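Local coordinates for protein beta subunit of photoactivated adenylyl cyclase (PDB 5MBD) that probably makes cyclic AMP from ATP when its flavin-binding BLUF domain absorbs blue light, working as a two-subunit cyclase, at residues A[43-48]-A[98-103]; A[38-43]-A[53-58]; A[198-203]-A[266-271]. All coordinates share one frame; numbering follows the deposited sequence.

How the contacts relate
Contacts 1 and 2 build one sheet in the light-sensing domain. Both use strand 40-46, share Leu43 and touch where Ile99 CD1 packs 4.2 Å from Val42 CG1. Contact 2 is buried and pairs strands 40-46 and 49-56 antiparallel; the shared Leu43 touches the flavin, and contact 2 adds Leu54. Contact 1 adds strand 97-100 in parallel on the other edge and runs out into a partly exposed end where amide side chains take over from backbone bonds. Contact 3 lies in the cyclase domain, its centre about 36 Å from those of the other two. It too is buried, but its strands are not paired, and an ion pair does the joining. All three touch the second subunit.

Contact 1: A[43-48]-A[98-103]; sequences LLYLQG and TINLNE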
loop_
_atom_site.group_PDB
_atom_site.type_symbol
_atom_site.label_atom_id
_atom_site.label_comp_id
_atom_site.label_asym_id
_atom_site.label_seq_id
_atom_site.Cartn_x
_atom_site.Cartn_y
_atom_site.Cartn_z
ATOM N N LEU A 43 4.291 15.851 -27.023
ATOM C CA LEU A 43 3.023 15.253 -26.628
ATOM C C LEU A 43 2.857 13.918 -27.341
ATOM O O LEU A 43 3.074 13.822 -28.555
ATOM C CB LEU A 43 1.840 16.169 -26.941
ATOM C CG LEU A 43 0.481 15.525 -26.653
ATOM C CD1 LEU A 43 0.262 15.338 -25.155
ATOM C CD2 LEU A 43 -0.651 16.329 -27.272
ATOM N N LEU A 44 2.464 12.897 -26.582
ATOM C CA LEU A 44 2.382 11.532 -27.075
ATOM C C LEU A 44 1.072 10.908 -26.615
ATOM O O LEU A 44 0.693 11.024 -25.444
ATOM C CB LEU A 44 3.591 10.710 -26.590
ATOM C CG LEU A 44 3.887 9.350 -27.235
ATOM C CD1 LEU A 44 5.370 8.996 -27.153
ATOM C CD2 LEU A 44 3.062 8.250 -26.592
ATOM N N TYR A 45 0.385 10.248 -27.546
ATOM C CA TYR A 45 -0.906 9.627 -27.287
ATOM C C TYR A 45 -0.839 8.143 -27.603
ATOM O O TYR A 45 -0.331 7.754 -28.660
ATOM C CB TYR A 45 -2.023 10.270 -28.111
ATOM C CG TYR A 45 -3.299 9.474 -28.018
ATOM C CD1 TYR A 45 -4.021 9.436 -26.833
ATOM C CD2 TYR A 45 -3.766 8.734 -29.098
ATOM C CE1 TYR A 45 -5.179 8.701 -26.728
ATOM C CE2 TYR A 45 -4.928 7.992 -29.002
ATOM C CZ TYR A 45 -5.630 7.980 -27.813
ATOM O OH TYR A 45 -6.787 7.246 -27.707
ATOM N N LEU A 46 -1.380 7.326 -26.703
ATOM C CA LEU A 46 -1.322 5.879 -26.869
ATOM C C LEU A 46 -2.379 5.229 -25.992
ATOM O O LEU A 46 -2.286 5.287 -24.759
ATOM C CB LEU A 46 0.071 5.351 -26.529
ATOM C CG LEU A 46 0.195 3.826 -26.586
ATOM C CD1 LEU A 46 -0.044 3.315 -28.000
ATOM C CD2 LEU A 46 1.538 3.350 -26.050
ATOM N N GLN A 47 -3.386 4.638 -26.638
ATOM C CA GLN A 47 -4.375 3.764 -26.002
ATOM C C GLN A 47 -5.110 4.472 -24.862
ATOM O O GLN A 47 -5.117 4.036 -23.705
ATOM C CB GLN A 47 -3.715 2.458 -25.553
ATOM C CG GLN A 47 -3.321 1.589 -26.749
ATOM C CD GLN A 47 -4.520 1.172 -27.581
ATOM O OE1 GLN A 47 -5.145 0.145 -27.317
ATOM N NE2 GLN A 47 -4.854 1.972 -28.585
ATOM N N GLY A 48 -5.768 5.574 -25.222
ATOM C CA GLY A 48 -6.445 6.404 -24.251
ATOM C C GLY A 48 -5.549 6.989 -23.186
ATOM O O GLY A 48 -6.040 7.367 -22.121
ATOM N N THR A 98 3.630 16.479 -31.572
ATOM C CA THR A 98 2.548 15.555 -31.263
ATOM C C THR A 98 2.756 14.268 -32.049
ATOM O O THR A 98 2.802 14.290 -33.283
ATOM C CB THR A 98 1.185 16.174 -31.578
ATOM O OG1 THR A 98 0.941 17.270 -30.685
ATOM C CG2 THR A 98 0.074 15.149 -31.416
ATOM N N ILE A 99 2.885 13.154 -31.331
ATOM C CA ILE A 99 3.067 11.831 -31.914
ATOM C C ILE A 99 1.874 10.974 -31.507
ATOM O O ILE A 99 1.550 10.881 -30.319
ATOM C CB ILE A 99 4.393 11.191 -31.455
ATOM C CG1 ILE A 99 5.564 12.137 -31.735
ATOM C CG2 ILE A 99 4.616 9.850 -32.130
ATOM C CD1 ILE A 99 6.898 11.675 -31.159
ATOM N N ASN A 100 1.209 10.372 -32.496
ATOM C CA ASN A 100 0.115 9.424 -32.273
ATOM C C ASN A 100 0.666 8.031 -32.551
ATOM O O ASN A 100 0.700 7.588 -33.704
ATOM C CB ASN A 100 -1.085 9.735 -33.168
ATOM C CG ASN A 100 -2.316 8.908 -32.816
ATOM O OD1 ASN A 100 -2.239 7.947 -32.051
ATOM N ND2 ASN A 100 -3.459 9.282 -33.379
ATOM N N LEU A 101 1.105 7.347 -31.490
ATOM C CA LEU A 101 1.647 6.002 -31.645
ATOM C C LEU A 101 0.592 4.992 -32.078
ATOM O O LEU A 101 0.950 3.939 -32.618
ATOM C CB LEU A 101 2.313 5.558 -30.341
ATOM C CG LEU A 101 3.657 6.210 -30.009
ATOM C CD1 LEU A 101 4.193 5.675 -28.693
ATOM C CD2 LEU A 101 4.657 5.972 -31.136
ATOM N N ASN A 102 -0.692 5.289 -31.858
ATOM C CA ASN A 102 -1.748 4.426 -32.380
ATOM C C ASN A 102 -1.644 4.289 -33.895
ATOM O O ASN A 102 -1.880 3.206 -34.444
ATOM C CB ASN A 102 -3.125 4.969 -31.992
ATOM C CG ASN A 102 -3.483 4.703 -30.535
ATOM O OD1 ASN A 102 -2.637 4.305 -29.734
ATOM N ND2 ASN A 102 -4.745 4.930 -30.188
ATOM N N GLU A 103 -1.280 5.369 -34.584
ATOM C CA GLU A 103 -1.198 5.362 -36.040
ATOM C C GLU A 103 0.173 4.961 -36.572
ATOM O O GLU A 103 0.391 5.024 -37.786
ATOM C CB GLU A 103 -1.588 6.736 -36.604
ATOM C CG GLU A 103 -3.069 7.057 -36.483
ATOM C CD GLU A 103 -3.957 5.960 -37.045
ATOM O OE1 GLU A 103 -3.558 5.306 -38.034
ATOM O OE2 GLU A 103 -5.054 5.747 -36.489
#
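Backbone bonds come first: Ile99 N gives to Leu43 O (2.9 Å), Tyr45 N to Ile99 O (3.1 Å), and Leu101 N, more bent, to Tyr45 O (3.2 Å). Strands 40-46 and 97-100 thus run parallel, until residues 101-103 turn into a short 3-10 segment.

On the face of Leu44 and Ile99 the packing is apolar. Leu101 CD1 meets Leu44 CD2 at 3.5 Å, the side chains crossing at an angle, and Leu115 and Met108 of the second subunit pack on Leu44 and Ile99. Aliphatic side chains suit this shared surface.

The opposite face carries Leu43, Tyr45, Thr98 and Asn100. Thr98 OG1 is buried beside Leu43 with no polar partner in the model. Asn100 OD1 approaches the Tyr45 ring edge, 3.4 Å from CD2, with the amide plane turned 70° from the ring, and weakly accepts Asn102 N. Tyr45 CG stands anti to the backbone N (chi1 170°), which lays the ring alongside Asn100.

Amides close the end. Asn102 ND2 comes obliquely to the Tyr45 ring, 3.3 Å from CE2. Asn102 OD1 accepts Gln47 N at 3.2 Å, well off the C=O axis, and weakly takes Gln47 NE2. A short polar side chain fits here, reaching backbone as the strands part.

Parallel pairing of strand 97-100 with strand 40-46 at the sheet edge is characteristic of the ferredoxin-like BLUF fold.

Contact 2: A[38-43]-A[53-58]; sequences NITGVL and ILEGEN. With FMN (flavin mononucleotide), chain C.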
loop_
_atom_site.group_PDB
_atom_site.type_symbol
_atom_site.label_atom_id
_atom_site.label_comp_id
_atom_site.label_asym_id
_atom_site.label_seq_id
_atom_site.Cartn_x
_atom_site.Cartn_y
_atom_site.Cartn_z
ATOM N N ASN A 38 8.414 30.240 -25.308
ATOM C CA ASN A 38 9.651 29.471 -25.425
ATOM C C ASN A 38 9.563 28.170 -24.633
ATOM O O ASN A 38 10.503 27.767 -23.946
ATOM C CB ASN A 38 10.859 30.299 -24.985
ATOM C CG ASN A 38 11.501 31.049 -26.134
ATOM O OD1 ASN A 38 10.857 31.341 -27.143
ATOM N ND2 ASN A 38 12.783 31.358 -25.989
ATOM N N ILE A 39 8.402 27.528 -24.708
ATOM C CA ILE A 39 8.192 26.200 -24.148
ATOM C C ILE A 39 8.359 25.191 -25.271
ATOM O O ILE A 39 7.717 25.309 -26.322
ATOM C CB ILE A 39 6.799 26.078 -23.503
ATOM C CG1 ILE A 39 6.725 26.886 -22.206
ATOM C CG2 ILE A 39 6.443 24.614 -23.260
ATOM C CD1 ILE A 39 5.324 26.987 -21.643
ATOM N N THR A 40 9.227 24.211 -25.062
ATOM C CA THR A 40 9.370 23.096 -25.981
ATOM C C THR A 40 8.959 21.805 -25.283
ATOM O O THR A 40 8.788 21.757 -24.062
ATOM C CB THR A 40 10.807 23.000 -26.511
ATOM O OG1 THR A 40 11.731 22.968 -25.420
ATOM C CG2 THR A 40 11.125 24.189 -27.416
ATOM N N GLY A 41 8.776 20.752 -26.070
ATOM C CA GLY A 41 8.416 19.475 -25.485
ATOM C C GLY A 41 7.807 18.539 -26.515
ATOM O O GLY A 41 7.932 18.749 -27.720
ATOM N N VAL A 42 7.157 17.498 -25.996
ATOM C CA VAL A 42 6.650 16.386 -26.797
ATOM C C VAL A 42 5.331 15.923 -26.197
ATOM O O VAL A 42 5.256 15.629 -25.001
ATOM C CB VAL A 42 7.650 15.210 -26.845
ATOM C CG1 VAL A 42 7.076 14.045 -27.639
ATOM C CG2 VAL A 42 8.986 15.644 -27.426
ATOM N N LEU A 43 4.291 15.851 -27.023
ATOM C CA LEU A 43 3.023 15.253 -26.628
ATOM C C LEU A 43 2.857 13.918 -27.341
ATOM O O LEU A 43 3.074 13.822 -28.555
ATOM C CB LEU A 43 1.840 16.169 -26.941
ATOM C CG LEU A 43 0.481 15.525 -26.653
ATOM C CD1 LEU A 43 0.262 15.338 -25.155
ATOM C CD2 LEU A 43 -0.651 16.329 -27.272
ATOM N N ILE A 53 5.967 15.834 -22.234
ATOM C CA ILE A 53 7.201 16.383 -21.689
ATOM C C ILE A 53 7.190 17.879 -21.967
ATOM O O ILE A 53 6.933 18.300 -23.101
ATOM C CB ILE A 53 8.440 15.709 -22.309
ATOM C CG1 ILE A 53 8.315 14.182 -22.222
ATOM C CG2 ILE A 53 9.720 16.195 -21.632
ATOM C CD1 ILE A 53 9.511 13.413 -22.770
ATOM N N LEU A 54 7.439 18.675 -20.928
ATOM C CA LEU A 54 7.398 20.128 -21.006
ATOM C C LEU A 54 8.661 20.688 -20.378
ATOM O O LEU A 54 9.031 20.291 -19.268
ATOM C CB LEU A 54 6.161 20.694 -20.294
ATOM C CG LEU A 54 4.811 20.485 -20.981
ATOM C CD1 LEU A 54 3.671 21.115 -20.193
ATOM C CD2 LEU A 54 4.862 21.059 -22.375
ATOM N N GLU A 55 9.314 21.605 -21.090
ATOM C CA GLU A 55 10.536 22.240 -20.627
ATOM C C GLU A 55 10.498 23.722 -20.949
ATOM O O GLU A 55 9.983 24.132 -21.992
ATOM C CB GLU A 55 11.788 21.599 -21.249
ATOM C CG GLU A 55 11.742 21.474 -22.760
ATOM C CD GLU A 55 12.924 20.704 -23.328
ATOM O OE1 GLU A 55 13.061 20.651 -24.569
ATOM O OE2 GLU A 55 13.714 20.148 -22.535
ATOM N N GLY A 56 11.046 24.507 -20.034
ATOM C CA GLY A 56 11.113 25.944 -20.177
ATOM C C GLY A 56 11.483 26.549 -18.840
ATOM O O GLY A 56 11.802 25.835 -17.886
ATOM N N GLU A 57 11.440 27.874 -18.783
ATOM C CA GLU A 57 11.726 28.530 -17.520
ATOM C C GLU A 57 10.532 28.358 -16.587
ATOM O O GLU A 57 9.405 28.119 -17.025
ATOM C CB GLU A 57 12.079 30.006 -17.742
ATOM C CG GLU A 57 12.600 30.796 -16.517
ATOM C CD GLU A 57 13.879 30.247 -15.876
ATOM O OE1 GLU A 57 13.977 29.031 -15.614
ATOM O OE2 GLU A 57 14.791 31.056 -15.604
ATOM N N ASN A 58 10.802 28.476 -15.286
ATOM C CA ASN A 58 9.884 27.972 -14.269
ATOM C C ASN A 58 8.518 28.647 -14.341
ATOM O O ASN A 58 7.485 27.968 -14.348
ATOM C CB ASN A 58 10.513 28.152 -12.888
ATOM C CG ASN A 58 11.896 27.506 -12.785
ATOM O OD1 ASN A 58 12.332 26.780 -13.678
ATOM N ND2 ASN A 58 12.584 27.760 -11.674
HETATM N N1 FMN C . -1.702 23.830 -24.260
HETATM C C2 FMN C . -0.494 24.453 -24.483
HETATM O O2 FMN C . -0.452 25.675 -24.613
HETATM N N3 FMN C . 0.664 23.708 -24.550
HETATM C C4 FMN C . 0.599 22.341 -24.395
HETATM O O4 FMN C . 1.625 21.664 -24.459
HETATM C C4A FMN C . -0.623 21.718 -24.171
HETATM N N5 FMN C . -0.643 20.352 -24.026
HETATM C C5A FMN C . -1.834 19.708 -23.804
HETATM C C6 FMN C . -1.841 18.330 -23.658
HETATM C C7 FMN C . -3.038 17.671 -23.433
HETATM C C7M FMN C . -3.028 16.185 -23.276
HETATM C C8 FMN C . -4.228 18.382 -23.354
HETATM C C8M FMN C . -5.522 17.661 -23.110
HETATM C C9 FMN C . -4.217 19.764 -23.501
HETATM C C9A FMN C . -3.017 20.431 -23.727
HETATM N N10 FMN C . -3.015 21.808 -23.871
HETATM C C10 FMN C . -1.799 22.461 -24.096
HETATM C "C1'" FMN C . -4.367 22.480 -23.767
HETATM C "C2'" FMN C . -4.405 23.848 -23.086
HETATM O "O2'" FMN C . -5.250 23.829 -21.957
HETATM C "C3'" FMN C . -4.882 24.898 -24.084
HETATM O "O3'" FMN C . -4.105 26.067 -23.956
HETATM C "C4'" FMN C . -6.361 25.217 -23.894
HETATM O "O4'" FMN C . -7.146 24.108 -24.272
HETATM C "C5'" FMN C . -6.770 26.426 -24.726
HETATM O "O5'" FMN C . -6.171 27.583 -24.188
HETATM P P FMN C . -6.808 29.034 -24.469
HETATM O O1P FMN C . -8.223 29.029 -23.942
HETATM O O2P FMN C . -6.003 30.089 -23.748
HETATM O O3P FMN C . -6.811 29.321 -25.952
#
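Thr40 and Glu55 face each other across a beta hairpin, strands 40-46 and 49-56, which belongs to the central sheet of the ferredoxin-like BLUF domain. They form a hydrogen-bonded antiparallel pair: Thr40 N reaches Glu55 O at 3.2 Å and Glu55 N returns to Thr40 O at 3.0 Å. Val42 and Ile53 repeat this pattern, with Gly41 and Leu54 between them as a non-hydrogen-bonded pair.

The side chains of Thr40 and Glu55 project to the same face and cross at an angle. Thr40 OG1 and Glu55 CG both stand between their own backbone N and carbonyl carbon (chi1 53° and 51°), and Glu55 CG lies 3.1 Å from Thr40 OG1. Beyond CG the glutamate is extended, and Thr40 OG1 donates to OE1 at 2.8 Å, meeting it on the anti side, somewhat out of the carboxylate plane. Arg89 also bonds Thr40 OG1, while Phe91 N and Met90 N hold OE1 and OE2. The buried carboxylate is therefore gripped at both oxygens, and its rotation is probably fixed. Val42 and Ile53 add hydrocarbon to this face, where Pro111 and Leu115 of the second subunit pack on them.

The reverse face is apolar and looks to the flavin. Gly41 suits its place because a CB would run into Ile53 O and, at these backbone angles, into the preceding carbonyl; its CA makes a CA-H...O contact with Ile53 O at 3.0 Å. The Leu54 and Ile39 side chains cross, CD2 meeting CG2 at 4.0 Å, under Leu64 of helix 58-70. Gln52 of the same hairpin and Asn34 of helix 20-36 hydrogen-bond the flavin, while Leu54 CD2 stands 3.9 Å from its O4 and Leu43 CD1 equally close to its methyl C7M.

Contact 3: A[198-203]-A[266-271]; sequences VTKFIG and KMDHTL
Lys200 and Asp268 lie where class III cyclases bind the nucleotide, at the dimer interface of the catalytic domain, and probably belong to that site. In relatives a lysine and an aspartate in these strands recognise adenine, and the pair here is consistent with that role. Strands 198-202 and 267-271 are not neighbours in the sheet. Their axes pass 8.1 Å apart at 102°, so no backbone pairing is possible and side chains must span the gap.

Lys200 carries the contact. Its CG lies between backbone N and carbonyl carbon (chi1 65°), and a bend at chi3 (86°) steers the tip across to the other strand. There NZ forms a salt bridge with Asp268 OD2 at 2.7 Å, approaching nearly along the C-O axis, and a weak bond to His269 O at 3.4 Å. A long, flexible lysine suits this span, and a short aspartate suits the receiving end, since Asp268 CG extends anti to the backbone N and holds the carboxylate out toward the lysine.

A classic beta bulge sets the direction of both side chains of strand 198-202 that cross the gap. Thr199 and Lys200 together face Met207 on the adjoining strand 205-211, and both set off toward strand 267-271. Next to the ion pair, Thr199 CG2 packs on Leu271 CD1 at 4.2 Å, while Thr199 OG1 turns to a weak bond with Met207 O.

The second subunit joins in, because Lys200 NZ also bonds Phe201 O of that chain, while Phe201 N bonds its Asp268 OD2. Asp268 OD2 and His269 O lie only 2.8 Å apart and would repel each other; the ammonium group close to both probably relieves this. One ammonium group is thus shared by a carboxylate and by carbonyls of two strands and two subunits.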
loop_
_atom_site.group_PDB
_atom_site.type_symbol
_atom_site.label_atom_id
_atom_site.label_comp_id
_atom_site.label_asym_id
_atom_site.label_seq_id
_atom_site.Cartn_x
_atom_site.Cartn_y
_atom_site.Cartn_z
ATOM N N VAL A 198 -5.488 9.537 2.810
ATOM C CA VAL A 198 -5.708 8.148 3.203
ATOM C C VAL A 198 -4.365 7.435 3.201
ATOM O O VAL A 198 -3.665 7.424 2.182
ATOM C CB VAL A 198 -6.695 7.457 2.248
ATOM C CG1 VAL A 198 -6.720 5.952 2.509
ATOM C CG2 VAL A 198 -8.084 8.045 2.390
ATOM N N THR A 199 -3.990 6.839 4.334
ATOM C CA THR A 199 -2.712 6.133 4.415
ATOM C C THR A 199 -2.843 4.631 4.175
ATOM O O THR A 199 -2.029 4.071 3.428
ATOM C CB THR A 199 -2.019 6.391 5.765
ATOM O OG1 THR A 199 -2.747 5.770 6.826
ATOM C CG2 THR A 199 -1.911 7.890 6.036
ATOM N N LYS A 200 -3.845 3.966 4.759
ATOM C CA LYS A 200 -4.115 2.569 4.414
ATOM C C LYS A 200 -5.464 2.121 4.976
ATOM O O LYS A 200 -6.055 2.770 5.843
ATOM C CB LYS A 200 -3.006 1.636 4.913
ATOM C CG LYS A 200 -2.884 1.563 6.433
ATOM C CD LYS A 200 -1.540 0.981 6.869
ATOM C CE LYS A 200 -0.470 2.067 6.958
ATOM N NZ LYS A 200 0.921 1.538 6.845
ATOM N N PHE A 201 -5.931 0.981 4.461
ATOM C CA PHE A 201 -7.073 0.236 4.980
ATOM C C PHE A 201 -6.559 -0.903 5.848
ATOM O O PHE A 201 -5.709 -1.676 5.402
ATOM C CB PHE A 201 -7.915 -0.360 3.843
ATOM C CG PHE A 201 -8.413 0.644 2.844
ATOM C CD1 PHE A 201 -8.657 1.948 3.218
ATOM C CD2 PHE A 201 -8.656 0.270 1.529
ATOM C CE1 PHE A 201 -9.122 2.864 2.307
ATOM C CE2 PHE A 201 -9.123 1.186 0.610
ATOM C CZ PHE A 201 -9.357 2.487 1.002
ATOM N N ILE A 202 -7.096 -1.038 7.060
ATOM C CA ILE A 202 -6.751 -2.144 7.959
ATOM C C ILE A 202 -8.042 -2.861 8.327
ATOM O O ILE A 202 -8.816 -2.365 9.155
ATOM C CB ILE A 202 -6.008 -1.669 9.217
ATOM C CG1 ILE A 202 -4.773 -0.861 8.806
ATOM C CG2 ILE A 202 -5.612 -2.851 10.095
ATOM C CD1 ILE A 202 -4.306 0.130 9.846
ATOM N N GLY A 203 -8.266 -4.034 7.736
ATOM C CA GLY A 203 -9.561 -4.676 7.889
ATOM C C GLY A 203 -10.644 -3.792 7.294
ATOM O O GLY A 203 -10.574 -3.380 6.129
ATOM N N LYS A 266 10.459 -5.585 2.375
ATOM C CA LYS A 266 9.163 -4.912 2.381
ATOM C C LYS A 266 9.330 -3.476 2.846
ATOM O O LYS A 266 9.823 -3.237 3.953
ATOM C CB LYS A 266 8.169 -5.643 3.276
ATOM C CG LYS A 266 6.938 -4.811 3.551
ATOM C CD LYS A 266 5.695 -5.658 3.637
ATOM C CE LYS A 266 4.464 -4.811 3.379
ATOM N NZ LYS A 266 4.548 -4.082 2.077
ATOM N N MET A 267 8.905 -2.534 2.011
ATOM C CA MET A 267 8.884 -1.118 2.338
ATOM C C MET A 267 7.445 -0.667 2.529
ATOM O O MET A 267 6.515 -1.268 1.984
ATOM C CB MET A 267 9.538 -0.291 1.226
ATOM C CG MET A 267 9.832 1.156 1.587
ATOM S SD MET A 267 11.463 1.343 2.322
ATOM C CE MET A 267 12.484 0.640 1.027
ATOM N N ASP A 268 7.260 0.399 3.306
ATOM C CA ASP A 268 5.956 1.040 3.373
ATOM C C ASP A 268 6.079 2.435 3.965
ATOM O O ASP A 268 7.036 2.760 4.672
ATOM C CB ASP A 268 4.948 0.224 4.190
ATOM C CG ASP A 268 3.558 0.830 4.164
ATOM O OD1 ASP A 268 2.989 0.967 3.062
ATOM O OD2 ASP A 268 3.039 1.176 5.244
ATOM N N HIS A 269 5.086 3.258 3.637
ATOM C CA HIS A 269 4.880 4.551 4.271
ATOM C C HIS A 269 4.118 4.357 5.576
ATOM O O HIS A 269 2.934 3.998 5.563
ATOM C CB HIS A 269 4.105 5.471 3.335
ATOM C CG HIS A 269 3.781 6.798 3.937
ATOM N ND1 HIS A 269 4.729 7.783 4.105
ATOM C CD2 HIS A 269 2.624 7.299 4.429
ATOM C CE1 HIS A 269 4.167 8.837 4.669
ATOM N NE2 HIS A 269 2.890 8.571 4.875
ATOM N N THR A 270 4.784 4.609 6.699
ATOM C CA THR A 270 4.213 4.362 8.012
ATOM C C THR A 270 4.155 5.656 8.809
ATOM O O THR A 270 4.920 6.593 8.565
ATOM C CB THR A 270 5.033 3.321 8.789
ATOM O OG1 THR A 270 5.562 2.351 7.876
ATOM C CG2 THR A 270 4.168 2.612 9.818
ATOM N N LEU A 271 3.233 5.695 9.767
ATOM C CA LEU A 271 3.143 6.770 10.746
ATOM C C LEU A 271 3.359 6.173 12.129
ATOM O O LEU A 271 2.547 5.365 12.592
ATOM C CB LEU A 271 1.791 7.484 10.665
ATOM C CG LEU A 271 1.469 8.262 9.384
ATOM C CD1 LEU A 271 0.155 9.015 9.529
ATOM C CD2 LEU A 271 2.592 9.218 9.026
#